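Putative Ribokinase II (Escherichia coli O6, PDB 3IQ0) probably phosphorylates a sugar such as ribose with ATP, as a member of the pfkB family of carbohydrate kinases. Local coordinates at residues L188-E198 with F217-K228. Residues are numbered along the deposited sequence; the frame is centred on the assembly and turned at random.
Sequences LELTDIYMPSE and FLEEGVKEVIVK. With ATP (adenosine-5'-triphosphate), chain G.
Tyr194 turns the CD2-CE2 edge of its ring onto one face of Phe217 in a T-shaped stack, the planes at 69° and CE2 of Tyr194 3.6 Å from CE1 of Phe217. The tyrosine ring, swung away from the backbone N at chi1, stands between two aliphatic groups: CD1 of Leu188 sits over the centre of one face, and CD of Pro196 covers the rim of the other. The second methyl of Leu188, CD2, reaches Phe217 CE2 at 3.8 Å, while Val222 CG1 packs against CB of Tyr194. Carrying this cluster, strands 193-194 and 224-228 run parallel, joined through helix 210-220 as a beta-alpha-beta unit of the ribokinase-like fold. Tyr194 N donates a hydrogen bond to Glu224 O (2.8 Å), and Tyr194 O accepts one from Ile226 N. On the sheet face opposite Tyr194, Ile193 CG2 lies beside Ile226 CD1, and Ile226 continues onto Phe262 and Trp266 of helix 258-271. Where the strands begin, Asp192 O takes two donors: Glu224 N gives the straighter bond, its N-H...O angle 160°, while Lys223 N comes in tilted from the carbonyl plane. Lys223 runs alongside Asp192, and a bend at its last torsion brings NZ into a salt bridge with Asp192 OD1 (3.1 Å), met on the anti side and 29° out of the carboxylate plane. Asp192 OD2 accepts from Ile164 N. At the other end Lys228 NZ hydrogen-bonds to Met195 O (2.8 Å) and to ATP O2B (3.0 Å), tying the strand end to the beta-phosphate of the nucleotide; Asp167 adds a salt bridge to the same NZ.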
loop_
_atom_site.group_PDB
_atom_site.type_symbol
_atom_site.label_atom_id
_atom_site.label_comp_id
_atom_site.label_asym_id
_atom_site.label_seq_id
_atom_site.Cartn_x
_atom_site.Cartn_y
_atom_site.Cartn_z
ATOM N N LEU B 188 0.123 -30.500 -0.891
ATOM C CA LEU B 188 1.218 -31.452 -1.032
ATOM C C LEU B 188 0.738 -32.846 -1.425
ATOM O O LEU B 188 1.385 -33.529 -2.221
ATOM C CB LEU B 188 2.019 -31.538 0.273
ATOM C CG LEU B 188 3.200 -32.518 0.265
ATOM C CD1 LEU B 188 4.116 -32.185 -0.901
ATOM C CD2 LEU B 188 3.957 -32.451 1.586
ATOM N N GLU B 189 -0.395 -33.264 -0.872
ATOM C CA GLU B 189 -0.944 -34.589 -1.156
ATOM C C GLU B 189 -1.455 -34.714 -2.595
ATOM O O GLU B 189 -1.655 -35.819 -3.098
ATOM C CB GLU B 189 -2.075 -34.904 -0.171
ATOM C CG GLU B 189 -1.722 -34.669 1.292
ATOM C CD GLU B 189 -0.522 -35.477 1.760
ATOM O OE1 GLU B 189 -0.591 -36.723 1.729
ATOM O OE2 GLU B 189 0.493 -34.861 2.159
ATOM N N LEU B 190 -1.659 -33.578 -3.253
ATOM C CA LEU B 190 -2.145 -33.565 -4.629
ATOM C C LEU B 190 -1.046 -33.126 -5.586
ATOM O O LEU B 190 -1.290 -32.934 -6.781
ATOM C CB LEU B 190 -3.326 -32.608 -4.760
ATOM C CG LEU B 190 -4.547 -32.893 -3.888
ATOM C CD1 LEU B 190 -5.530 -31.742 -4.014
ATOM C CD2 LEU B 190 -5.188 -34.206 -4.309
ATOM N N THR B 191 0.163 -32.976 -5.055
ATOM C CA THR B 191 1.312 -32.541 -5.839
ATOM C C THR B 191 2.045 -33.672 -6.545
ATOM O O THR B 191 2.252 -34.749 -5.982
ATOM C CB THR B 191 2.319 -31.798 -4.944
ATOM O OG1 THR B 191 1.723 -30.580 -4.488
ATOM C CG2 THR B 191 3.610 -31.493 -5.713
ATOM N N ASP B 192 2.456 -33.413 -7.782
ATOM C CA ASP B 192 3.189 -34.399 -8.565
ATOM C C ASP B 192 4.659 -34.011 -8.591
ATOM O O ASP B 192 5.542 -34.870 -8.578
ATOM C CB ASP B 192 2.642 -34.449 -9.994
ATOM C CG ASP B 192 1.166 -34.805 -10.043
ATOM O OD1 ASP B 192 0.819 -35.937 -9.655
ATOM O OD2 ASP B 192 0.354 -33.950 -10.463
ATOM N N ILE B 193 4.904 -32.702 -8.613
ATOM C CA ILE B 193 6.253 -32.144 -8.662
ATOM C C ILE B 193 6.434 -31.173 -7.501
ATOM O O ILE B 193 5.813 -30.114 -7.467
ATOM C CB ILE B 193 6.478 -31.388 -10.010
ATOM C CG1 ILE B 193 6.254 -32.355 -11.178
ATOM C CG2 ILE B 193 7.888 -30.792 -10.069
ATOM C CD1 ILE B 193 6.339 -31.696 -12.541
ATOM N N TYR B 194 7.282 -31.550 -6.550
ATOM C CA TYR B 194 7.549 -30.732 -5.370
ATOM C C TYR B 194 8.896 -30.031 -5.530
ATOM O O TYR B 194 9.909 -30.682 -5.786
ATOM C CB TYR B 194 7.566 -31.632 -4.130
ATOM C CG TYR B 194 7.452 -30.892 -2.819
ATOM C CD1 TYR B 194 6.551 -29.834 -2.672
ATOM C CD2 TYR B 194 8.223 -31.260 -1.719
ATOM C CE1 TYR B 194 6.421 -29.159 -1.463
ATOM C CE2 TYR B 194 8.103 -30.589 -0.500
ATOM C CZ TYR B 194 7.202 -29.540 -0.384
ATOM O OH TYR B 194 7.093 -28.851 0.798
HETATM N N MSE B 195 8.918 -28.709 -5.374
HETATM C CA MSE B 195 10.160 -27.957 -5.545
HETATM C C MSE B 195 10.549 -27.074 -4.353
HETATM O O MSE B 195 10.608 -25.848 -4.453
HETATM C CB MSE B 195 10.062 -27.112 -6.821
HETATM C CG MSE B 195 9.711 -27.930 -8.059
HETATM SE SE MSE B 195 9.565 -26.856 -9.671
HETATM C CE MSE B 195 7.745 -26.359 -9.511
ATOM N N PRO B 196 10.842 -27.698 -3.204
ATOM C CA PRO B 196 11.219 -26.931 -2.017
ATOM C C PRO B 196 12.664 -26.473 -2.077
ATOM O O PRO B 196 13.485 -27.075 -2.764
ATOM C CB PRO B 196 11.013 -27.936 -0.896
ATOM C CG PRO B 196 11.509 -29.191 -1.533
ATOM C CD PRO B 196 10.858 -29.143 -2.914
ATOM N N SER B 197 12.973 -25.399 -1.364
ATOM C CA SER B 197 14.348 -24.942 -1.310
ATOM C C SER B 197 14.963 -25.749 -0.171
ATOM O O SER B 197 14.247 -26.336 0.637
ATOM C CB SER B 197 14.416 -23.452 -0.990
ATOM O OG SER B 197 13.830 -23.171 0.262
ATOM N N GLU B 198 16.287 -25.782 -0.115
ATOM C CA GLU B 198 17.003 -26.525 0.914
ATOM C C GLU B 198 16.430 -26.277 2.307
ATOM O O GLU B 198 16.227 -27.214 3.084
ATOM C CB GLU B 198 18.481 -26.130 0.874
ATOM C CG GLU B 198 19.430 -27.112 1.517
ATOM C CD GLU B 198 20.872 -26.839 1.129
ATOM O OE1 GLU B 198 21.355 -25.713 1.386
ATOM O OE2 GLU B 198 21.524 -27.745 0.565
ATOM N N PHE B 217 7.980 -37.921 0.729
ATOM C CA PHE B 217 7.172 -37.247 -0.287
ATOM C C PHE B 217 6.919 -38.197 -1.449
ATOM O O PHE B 217 5.809 -38.280 -1.964
ATOM C CB PHE B 217 7.900 -36.008 -0.811
ATOM C CG PHE B 217 8.194 -34.975 0.240
ATOM C CD1 PHE B 217 9.422 -34.315 0.251
ATOM C CD2 PHE B 217 7.243 -34.638 1.198
ATOM C CE1 PHE B 217 9.691 -33.333 1.204
ATOM C CE2 PHE B 217 7.506 -33.658 2.153
ATOM C CZ PHE B 217 8.733 -33.006 2.152
ATOM N N LEU B 218 7.965 -38.906 -1.856
ATOM C CA LEU B 218 7.866 -39.850 -2.955
ATOM C C LEU B 218 6.955 -41.022 -2.587
ATOM O O LEU B 218 6.171 -41.497 -3.414
ATOM C CB LEU B 218 9.258 -40.361 -3.339
ATOM C CG LEU B 218 10.254 -39.313 -3.846
ATOM C CD1 LEU B 218 11.622 -39.951 -4.061
ATOM C CD2 LEU B 218 9.736 -38.703 -5.146
ATOM N N GLU B 219 7.062 -41.502 -1.353
ATOM C CA GLU B 219 6.213 -42.608 -0.928
ATOM C C GLU B 219 4.757 -42.164 -0.944
ATOM O O GLU B 219 3.874 -42.915 -1.361
ATOM C CB GLU B 219 6.594 -43.083 0.481
ATOM C CG GLU B 219 5.406 -43.604 1.291
ATOM C CD GLU B 219 5.754 -44.784 2.176
ATOM O OE1 GLU B 219 6.802 -44.742 2.850
ATOM O OE2 GLU B 219 4.976 -45.762 2.194
ATOM N N GLU B 220 4.514 -40.937 -0.497
ATOM C CA GLU B 220 3.163 -40.400 -0.444
ATOM C C GLU B 220 2.521 -40.229 -1.816
ATOM O O GLU B 220 1.299 -40.290 -1.945
ATOM C CB GLU B 220 3.168 -39.072 0.311
ATOM C CG GLU B 220 1.819 -38.388 0.383
ATOM C CD GLU B 220 1.443 -37.696 -0.915
ATOM O OE1 GLU B 220 2.196 -36.793 -1.353
ATOM O OE2 GLU B 220 0.391 -38.057 -1.492
ATOM N N GLY B 221 3.331 -40.018 -2.848
ATOM C CA GLY B 221 2.757 -39.861 -4.175
ATOM C C GLY B 221 3.475 -38.880 -5.079
ATOM O O GLY B 221 3.285 -38.903 -6.294
ATOM N N VAL B 222 4.285 -38.005 -4.493
ATOM C CA VAL B 222 5.027 -37.037 -5.284
ATOM C C VAL B 222 5.970 -37.813 -6.192
ATOM O O VAL B 222 6.716 -38.680 -5.734
ATOM C CB VAL B 222 5.836 -36.081 -4.378
ATOM C CG1 VAL B 222 6.640 -35.107 -5.229
ATOM C CG2 VAL B 222 4.892 -35.321 -3.462
ATOM N N LYS B 223 5.927 -37.512 -7.481
ATOM C CA LYS B 223 6.765 -38.207 -8.441
ATOM C C LYS B 223 8.169 -37.629 -8.547
ATOM O O LYS B 223 9.135 -38.364 -8.741
ATOM C CB LYS B 223 6.087 -38.198 -9.813
ATOM C CG LYS B 223 4.729 -38.889 -9.815
ATOM C CD LYS B 223 4.022 -38.774 -11.157
ATOM C CE LYS B 223 2.646 -39.430 -11.109
ATOM N NZ LYS B 223 1.781 -38.857 -10.032
ATOM N N GLU B 224 8.277 -36.310 -8.419
ATOM C CA GLU B 224 9.566 -35.640 -8.519
ATOM C C GLU B 224 9.734 -34.573 -7.458
ATOM O O GLU B 224 8.820 -33.801 -7.182
ATOM C CB GLU B 224 9.723 -35.000 -9.899
ATOM C CG GLU B 224 9.799 -36.001 -11.039
ATOM C CD GLU B 224 9.669 -35.348 -12.398
ATOM O OE1 GLU B 224 8.582 -34.833 -12.708
ATOM O OE2 GLU B 224 10.653 -35.346 -13.158
ATOM N N VAL B 225 10.917 -34.546 -6.866
ATOM C CA VAL B 225 11.250 -33.565 -5.848
ATOM C C VAL B 225 12.516 -32.870 -6.321
ATOM O O VAL B 225 13.573 -33.501 -6.434
ATOM C CB VAL B 225 11.519 -34.233 -4.486
ATOM C CG1 VAL B 225 11.918 -33.182 -3.451
ATOM C CG2 VAL B 225 10.279 -34.986 -4.034
ATOM N N ILE B 226 12.399 -31.586 -6.640
ATOM C CA ILE B 226 13.550 -30.815 -7.088
ATOM C C ILE B 226 13.958 -29.868 -5.968
ATOM O O ILE B 226 13.230 -28.930 -5.641
ATOM C CB ILE B 226 13.239 -29.990 -8.363
ATOM C CG1 ILE B 226 12.983 -30.912 -9.552
ATOM C CG2 ILE B 226 14.410 -29.091 -8.694
ATOM C CD1 ILE B 226 11.625 -31.560 -9.563
ATOM N N VAL B 227 15.121 -30.120 -5.373
ATOM C CA VAL B 227 15.596 -29.284 -4.279
ATOM C C VAL B 227 16.587 -28.225 -4.721
ATOM O O VAL B 227 17.633 -28.528 -5.299
ATOM C CB VAL B 227 16.243 -30.128 -3.164
ATOM C CG1 VAL B 227 16.856 -29.217 -2.113
ATOM C CG2 VAL B 227 15.191 -31.023 -2.525
ATOM N N LYS B 228 16.235 -26.977 -4.444
ATOM C CA LYS B 228 17.068 -25.828 -4.774
ATOM C C LYS B 228 18.009 -25.582 -3.597
ATOM O O LYS B 228 17.573 -25.537 -2.449
ATOM C CB LYS B 228 16.170 -24.612 -5.020
ATOM C CG LYS B 228 15.331 -24.738 -6.283
ATOM C CD LYS B 228 14.118 -23.832 -6.245
ATOM C CE LYS B 228 13.106 -24.323 -5.229
ATOM N NZ LYS B 228 11.911 -23.444 -5.162
HETATM P PG ATP G . 12.621 -18.285 -3.050
HETATM O O1G ATP G . 12.948 -16.911 -3.572
HETATM O O2G ATP G . 11.965 -18.232 -1.694
HETATM O O3G ATP G . 11.708 -19.026 -4.027
HETATM P PB ATP G . 14.541 -20.527 -3.200
HETATM O O1B ATP G . 15.319 -21.019 -2.018
HETATM O O2B ATP G . 13.359 -21.281 -3.702
HETATM O O3B ATP G . 14.045 -19.020 -2.921
HETATM P PA ATP G . 17.193 -20.178 -4.209
HETATM O O1A ATP G . 17.527 -18.780 -3.738
HETATM O O2A ATP G . 17.679 -21.362 -3.461
HETATM O O3A ATP G . 15.577 -20.307 -4.372
HETATM O "O5'" ATP G . 17.301 -20.666 -5.944
HETATM C "C5'" ATP G . 17.064 -20.795 -7.273
HETATM C "C4'" ATP G . 18.119 -21.724 -7.819
HETATM O "O4'" ATP G . 18.866 -20.637 -8.378
HETATM C "C3'" ATP G . 19.225 -22.365 -6.909
HETATM O "O3'" ATP G . 18.968 -23.696 -6.496
HETATM C "C2'" ATP G . 20.426 -22.182 -7.730
HETATM O "O2'" ATP G . 20.544 -23.232 -8.698
HETATM C "C1'" ATP G . 20.264 -20.823 -8.340
HETATM N N9 ATP G . 20.905 -19.752 -7.474
HETATM C C8 ATP G . 20.344 -18.962 -6.477
HETATM N N7 ATP G . 21.239 -18.122 -5.933
HETATM C C5 ATP G . 22.396 -18.328 -6.559
HETATM C C6 ATP G . 23.798 -17.790 -6.491
HETATM N N6 ATP G . 24.075 -16.824 -5.615
HETATM N N1 ATP G . 24.780 -18.305 -7.364
HETATM C C2 ATP G . 24.533 -19.315 -8.297
HETATM N N3 ATP G . 23.251 -19.859 -8.404
HETATM C C4 ATP G . 22.189 -19.419 -7.579
HETATM O O HOH W 1 1.622 -36.013 -3.662
#